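Local coordinates for protein Phthiocerol/phenolphthiocerol synthesis polyketide synthase type I PpsC (Mycobacterium tuberculosis, PDB 5NJI) that provides the dehydratase activity of a polyketide synthase, probably removing water from beta-hydroxyacyl intermediates during assembly of mycobacterial phthiocerol lipids, at residues Q89-M94 with V270-D275; G118-C123 with V144-P149. The protein carries 1 engineered substitution. All blocks are in the same frame, centred on the assembly; numbering follows the deposited sequence.

Contact 1. Residues Q89-M94 with V270-D275; sequences QDQPWM and VHVYGD
Met94 runs alongside His271 in the same direction, so that the thioether follows the imidazole. The methyl does the touching: Met94 CE is 3.2 Å from His271 CE1, a tight approach oblique to the ring. Met94 SD sits 4.7 Å from the centroid of the His271 ring and 67° off its normal, an oblique Met-aromatic contact. The bend at chi3 (-90°) turns CE toward the imidazole, whose NE2 is hydrogen-bonded to Asp311.

At the other end Gln91 and Val272 cross at a slant. Gln91 CB presses on the carbonyl, 3.2 Å from Val272 O, and the amide comes down on the isopropyl group, with Gln91 OE1 3.6 Å from Val272 CG1. The amide nitrogen is hydrogen-bonded to Met223 O, which anchors the group over the valine.

No direct hydrogen bond joins the segments; two waters lie between them. One is within bonding distance of Gln91 O and Val272 O; the other clearly accepts from Val272 N at 2.9 Å and lies near Trp93 O. Their protons are probably shared among several acceptors. Here strands 93-100 and 262-272, from the two family regions of a double hotdog dehydratase, splay apart: water mediates between the backbones, and van der Waals contacts of side chains flank it.

Contact 2. Residues G118-C123 with V144-P149; sequences GDEQRC and VARAEP
Glu120 and Arg146 form the salt bridge of this contact, with Arg146 NH1 donating to Glu120 OE1 over 2.9 Å. The carboxylate oxygen lies at the guanidinium edge, near its plane, yet the nitrogen approaches it from above the carboxylate plane; the two planes stand 41° apart. The same nitrogen also donates to the backbone, reaching Glu120 O at 3.2 Å with an N-H...O angle of 161°. One residue thus grips NH1 twice. Arg146 folds at chi2 and again at chi3 (-96°), which lays CG and CD against that carbonyl and curls the head back to the turn. Gln121 closes from one face: its OE1 lies over the guanidinium, while NE2 is 3.8 Å from Arg146 CG.

Backbone bonds hold the bases of these side chains in place. Arg146 N donates to Gln121 O at 3.2 Å. Beyond the non-hydrogen-bonded pair Arg122-Ala145, Cys123 and Val144 make the antiparallel hydrogen-bonded pair, with Cys123 N to Val144 O at 2.8 Å and Val144 N to Cys123 O at 2.9 Å. Cys123 SG packs on Val144 CB on the face covered by helix 70-84, where both touch Ala81.

One residue before Glu120, Asp119 OD1 accepts from Gln121 N at 3.0 Å, an Asx turn, and from Arg122 N at 3.1 Å, an Asx motif. Both bonds brace the tight link from strand 110-118 into strand 122-130, consistent with the turn holding Glu120 O and the acid toward the arginine. The contact closes the open end of hairpin 122-130/136-146, and Arg146 also rests on Trp93 and Val87. With NH1 shared between a carboxylate and a carbonyl, the glutamate is probably ionised, and the charged pair ties the turn to the end of strand 136-146.

The two contacts have centres 11 Å apart. Strand 93-100, part of contact 1, neighbours strand 136-146 of contact 2 and has strand 262-272 as its other neighbour. In chain order come 89-94, 118-123, 144-149 and finally 270-275, so contact 2 falls wholly between the two halves of contact 1. Probable hydrogen bonds join them directly: Met94 N to Ala145 O and Pro92 O to Ala147 N, each 2.9 Å. Trp93 adds packing, its CZ3 lying 3.5 Å from Glu120 O. Contact 2 thus secures a local hairpin, whereas contact 1 joins sequence-distant regions of the dehydratase; both sit at strand ends, the side chains of Val270 and Arg122 being about 12 and 13 Å from the bound dodecenoyl-CoA.

Contact 1. Residues Q89-M94 with V270-D275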
loop_
_atom_site.group_PDB
_atom_site.type_symbol
_atom_site.label_atom_id
_atom_site.label_comp_id
_atom_site.label_asym_id
_atom_site.label_seq_id
_atom_site.Cartn_x
_atom_site.Cartn_y
_atom_site.Cartn_z
ATOM N N GLN A 89 15.991 -11.037 -10.484
ATOM C CA GLN A 89 14.613 -11.495 -10.364
ATOM C C GLN A 89 13.718 -10.266 -10.451
ATOM O O GLN A 89 14.099 -9.191 -9.984
ATOM C CB GLN A 89 14.404 -12.248 -9.038
ATOM C CG GLN A 89 13.403 -13.375 -9.083
ATOM C CD GLN A 89 13.099 -13.924 -7.701
ATOM O OE1 GLN A 89 14.004 -14.107 -6.886
ATOM N NE2 GLN A 89 11.825 -14.173 -7.424
ATOM N N ASP A 90 12.539 -10.407 -11.063
ATOM C CA ASP A 90 11.659 -9.252 -11.217
ATOM C C ASP A 90 11.127 -8.772 -9.869
ATOM O O ASP A 90 10.997 -7.559 -9.636
ATOM C CB ASP A 90 10.500 -9.597 -12.151
ATOM C CG ASP A 90 10.935 -9.740 -13.596
ATOM O OD1 ASP A 90 11.994 -9.188 -13.959
ATOM O OD2 ASP A 90 10.210 -10.396 -14.372
ATOM N N GLN A 91 10.798 -9.708 -8.982
ATOM C CA GLN A 91 10.227 -9.417 -7.668
ATOM C C GLN A 91 11.032 -10.214 -6.644
ATOM O O GLN A 91 10.594 -11.258 -6.139
ATOM C CB GLN A 91 8.732 -9.746 -7.630
ATOM C CG GLN A 91 7.885 -8.848 -8.522
ATOM C CD GLN A 91 7.906 -7.378 -8.080
ATOM O OE1 GLN A 91 8.262 -7.059 -6.939
ATOM N NE2 GLN A 91 7.519 -6.485 -8.983
ATOM N N PRO A 92 12.222 -9.720 -6.287
ATOM C CA PRO A 92 13.110 -10.479 -5.393
ATOM C C PRO A 92 12.689 -10.507 -3.944
ATOM O O PRO A 92 13.249 -11.312 -3.186
ATOM C CB PRO A 92 14.450 -9.744 -5.521
ATOM C CG PRO A 92 14.320 -8.826 -6.641
ATOM C CD PRO A 92 12.879 -8.521 -6.824
ATOM N N TRP A 93 11.745 -9.652 -3.524
ATOM C CA TRP A 93 11.540 -9.336 -2.119
ATOM C C TRP A 93 10.098 -9.573 -1.707
ATOM O O TRP A 93 9.178 -9.524 -2.521
ATOM C CB TRP A 93 11.853 -7.861 -1.805
ATOM C CG TRP A 93 13.090 -7.368 -2.447
ATOM C CD1 TRP A 93 13.183 -6.524 -3.502
ATOM C CD2 TRP A 93 14.422 -7.711 -2.083
ATOM N NE1 TRP A 93 14.500 -6.316 -3.822
ATOM C CE2 TRP A 93 15.281 -7.036 -2.964
ATOM C CE3 TRP A 93 14.970 -8.527 -1.094
ATOM C CZ2 TRP A 93 16.660 -7.159 -2.889
ATOM C CZ3 TRP A 93 16.332 -8.652 -1.019
ATOM C CH2 TRP A 93 17.165 -7.972 -1.907
ATOM N N MET A 94 9.929 -9.779 -0.410
ATOM C CA MET A 94 8.648 -9.675 0.264
ATOM C C MET A 94 8.811 -8.718 1.436
ATOM O O MET A 94 9.923 -8.448 1.885
ATOM C CB MET A 94 8.154 -11.047 0.751
ATOM C CG MET A 94 8.957 -11.618 1.934
ATOM S SD MET A 94 8.335 -13.264 2.365
ATOM C CE MET A 94 7.081 -12.815 3.564
ATOM N N VAL A 270 3.605 -9.110 2.870
ATOM C CA VAL A 270 3.250 -8.525 1.585
ATOM C C VAL A 270 4.068 -9.244 0.521
ATOM O O VAL A 270 5.297 -9.126 0.477
ATOM C CB VAL A 270 3.489 -7.012 1.544
ATOM C CG1 VAL A 270 3.094 -6.470 0.186
ATOM C CG2 VAL A 270 2.706 -6.323 2.626
ATOM N N HIS A 271 3.380 -10.014 -0.322
ATOM C CA HIS A 271 3.995 -10.799 -1.377
ATOM C C HIS A 271 3.642 -10.208 -2.730
ATOM O O HIS A 271 2.467 -9.928 -2.996
ATOM C CB HIS A 271 3.521 -12.250 -1.308
ATOM C CG HIS A 271 3.636 -12.846 0.051
ATOM N ND1 HIS A 271 4.802 -13.417 0.514
ATOM C CD2 HIS A 271 2.737 -12.957 1.054
ATOM C CE1 HIS A 271 4.613 -13.859 1.745
ATOM N NE2 HIS A 271 3.369 -13.588 2.098
ATOM N N VAL A 272 4.654 -10.022 -3.576
ATOM C CA VAL A 272 4.495 -9.432 -4.895
ATOM C C VAL A 272 5.082 -10.404 -5.905
ATOM O O VAL A 272 6.279 -10.709 -5.863
ATOM C CB VAL A 272 5.174 -8.059 -5.007
ATOM C CG1 VAL A 272 4.743 -7.392 -6.284
ATOM C CG2 VAL A 272 4.843 -7.209 -3.793
ATOM N N TYR A 273 4.240 -10.903 -6.796
ATOM C CA TYR A 273 4.665 -11.942 -7.717
ATOM C C TYR A 273 4.803 -11.460 -9.143
ATOM O O TYR A 273 5.363 -12.188 -9.973
ATOM C CB TYR A 273 3.680 -13.121 -7.668
ATOM C CG TYR A 273 3.522 -13.709 -6.287
ATOM C CD1 TYR A 273 4.596 -14.287 -5.619
ATOM C CD2 TYR A 273 2.285 -13.709 -5.645
ATOM C CE1 TYR A 273 4.447 -14.808 -4.348
ATOM C CE2 TYR A 273 2.138 -14.212 -4.388
ATOM C CZ TYR A 273 3.199 -14.789 -3.749
ATOM O OH TYR A 273 2.975 -15.298 -2.488
ATOM N N GLY A 274 4.282 -10.286 -9.459
ATOM C CA GLY A 274 4.412 -9.708 -10.775
ATOM C C GLY A 274 4.001 -8.254 -10.750
ATOM O O GLY A 274 3.871 -7.651 -9.686
ATOM N N ASP A 275 3.795 -7.702 -11.942
ATOM C CA ASP A 275 3.401 -6.306 -12.104
ATOM C C ASP A 275 1.939 -6.146 -11.701
ATOM O O ASP A 275 1.032 -6.567 -12.430
ATOM C CB ASP A 275 3.642 -5.869 -13.547
ATOM C CG ASP A 275 3.202 -4.439 -13.818
ATOM O OD1 ASP A 275 2.653 -3.775 -12.913
ATOM O OD2 ASP A 275 3.409 -3.962 -14.953
HETATM O O HOH W 1 8.121 -12.486 -5.574
HETATM O O HOH W 2 7.215 -11.257 -2.891
#

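Contact 2. Residues G118-C123 with V144-P149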
loop_
_atom_site.group_PDB
_atom_site.type_symbol
_atom_site.label_atom_id
_atom_site.label_comp_id
_atom_site.label_asym_id
_atom_site.label_seq_id
_atom_site.Cartn_x
_atom_site.Cartn_y
_atom_site.Cartn_z
ATOM N N GLY A 118 21.338 -3.895 6.698
ATOM C CA GLY A 118 21.179 -5.332 6.576
ATOM C C GLY A 118 21.864 -5.867 5.335
ATOM O O GLY A 118 22.835 -5.283 4.840
ATOM N N ASP A 119 21.348 -6.992 4.835
ATOM C CA ASP A 119 21.993 -7.699 3.739
ATOM C C ASP A 119 20.923 -8.248 2.804
ATOM O O ASP A 119 19.724 -8.000 2.985
ATOM C CB ASP A 119 22.936 -8.798 4.268
ATOM C CG ASP A 119 22.210 -9.913 5.018
ATOM O OD1 ASP A 119 20.997 -10.126 4.817
ATOM O OD2 ASP A 119 22.876 -10.597 5.823
ATOM N N GLU A 120 21.410 -8.947 1.813
ATOM C CA GLU A 120 20.564 -9.371 0.728
ATOM C C GLU A 120 19.556 -10.453 1.089
ATOM O O GLU A 120 18.808 -10.829 0.259
ATOM C CB GLU A 120 21.288 -9.695 -0.617
ATOM C CG GLU A 120 21.865 -11.103 -0.780
ATOM C CD GLU A 120 22.416 -11.356 -2.223
ATOM O OE1 GLU A 120 22.117 -12.373 -2.910
ATOM O OE2 GLU A 120 23.202 -10.504 -2.702
ATOM N N GLN A 121 19.596 -10.959 2.307
ATOM C CA GLN A 121 18.653 -11.944 2.817
ATOM C C GLN A 121 17.560 -11.296 3.642
ATOM O O GLN A 121 16.397 -11.708 3.562
ATOM C CB GLN A 121 19.371 -12.982 3.689
ATOM C CG GLN A 121 20.330 -13.876 2.936
ATOM C CD GLN A 121 19.672 -14.551 1.764
ATOM O OE1 GLN A 121 20.175 -14.495 0.647
ATOM N NE2 GLN A 121 18.526 -15.183 2.005
ATOM N N ARG A 122 17.928 -10.308 4.454
ATOM C CA ARG A 122 16.990 -9.617 5.327
ATOM C C ARG A 122 17.557 -8.239 5.619
ATOM O O ARG A 122 18.726 -8.125 5.998
ATOM C CB ARG A 122 16.772 -10.387 6.630
ATOM C CG ARG A 122 15.808 -9.745 7.615
ATOM C CD ARG A 122 15.514 -10.696 8.762
ATOM N NE ARG A 122 14.582 -10.134 9.734
ATOM C CZ ARG A 122 14.936 -9.416 10.795
ATOM N NH1 ARG A 122 16.215 -9.154 11.037
ATOM N NH2 ARG A 122 14.006 -8.954 11.620
ATOM N N CYS A 123 16.734 -7.207 5.458
ATOM C CA CYS A 123 17.183 -5.840 5.685
ATOM C C CYS A 123 16.065 -5.045 6.356
ATOM O O CYS A 123 14.899 -5.441 6.348
ATOM C CB CYS A 123 17.639 -5.183 4.376
ATOM S SG CYS A 123 16.371 -5.044 3.123
ATOM N N VAL A 144 12.308 -6.251 5.293
ATOM C CA VAL A 144 12.241 -6.786 3.942
ATOM C C VAL A 144 13.119 -8.025 3.866
ATOM O O VAL A 144 14.226 -8.052 4.412
ATOM C CB VAL A 144 12.686 -5.738 2.904
ATOM C CG1 VAL A 144 12.665 -6.297 1.498
ATOM C CG2 VAL A 144 11.814 -4.484 3.001
ATOM N N ALA A 145 12.626 -9.054 3.182
ATOM C CA ALA A 145 13.336 -10.320 3.107
ATOM C C ALA A 145 13.214 -10.871 1.693
ATOM O O ALA A 145 12.379 -10.438 0.900
ATOM C CB ALA A 145 12.799 -11.321 4.140
ATOM N N ARG A 146 14.065 -11.836 1.369
ATOM C CA ARG A 146 13.942 -12.504 0.085
ATOM C C ARG A 146 12.566 -13.149 -0.063
ATOM O O ARG A 146 12.014 -13.703 0.889
ATOM C CB ARG A 146 15.041 -13.563 -0.073
ATOM C CG ARG A 146 16.438 -12.992 -0.323
ATOM C CD ARG A 146 16.545 -12.280 -1.674
ATOM N NE ARG A 146 17.077 -13.141 -2.728
ATOM C CZ ARG A 146 18.353 -13.176 -3.108
ATOM N NH1 ARG A 146 19.258 -12.399 -2.525
ATOM N NH2 ARG A 146 18.729 -13.999 -4.078
ATOM N N ALA A 147 12.013 -13.037 -1.264
ATOM C CA ALA A 147 10.653 -13.483 -1.543
ATOM C C ALA A 147 10.510 -14.986 -1.362
ATOM O O ALA A 147 11.381 -15.764 -1.761
ATOM C CB ALA A 147 10.280 -13.119 -2.968
ATOM N N GLU A 148 9.409 -15.374 -0.782
ATOM C CA GLU A 148 8.933 -16.756 -0.802
ATOM C C GLU A 148 8.109 -16.989 -2.064
ATOM O O GLU A 148 7.168 -16.227 -2.331
ATOM C CB GLU A 148 8.086 -17.042 0.423
ATOM C CG GLU A 148 8.843 -17.006 1.741
ATOM C CD GLU A 148 7.928 -17.087 2.956
ATOM O OE1 GLU A 148 6.757 -16.658 2.860
ATOM O OE2 GLU A 148 8.382 -17.582 4.009
ATOM N N PRO A 149 8.419 -18.013 -2.857
ATOM C CA PRO A 149 7.639 -18.268 -4.072
ATOM C C PRO A 149 6.185 -18.591 -3.766
ATOM O O PRO A 149 5.824 -19.031 -2.674
ATOM C CB PRO A 149 8.348 -19.470 -4.706
ATOM C CG PRO A 149 9.730 -19.398 -4.190
ATOM C CD PRO A 149 9.622 -18.863 -2.794
#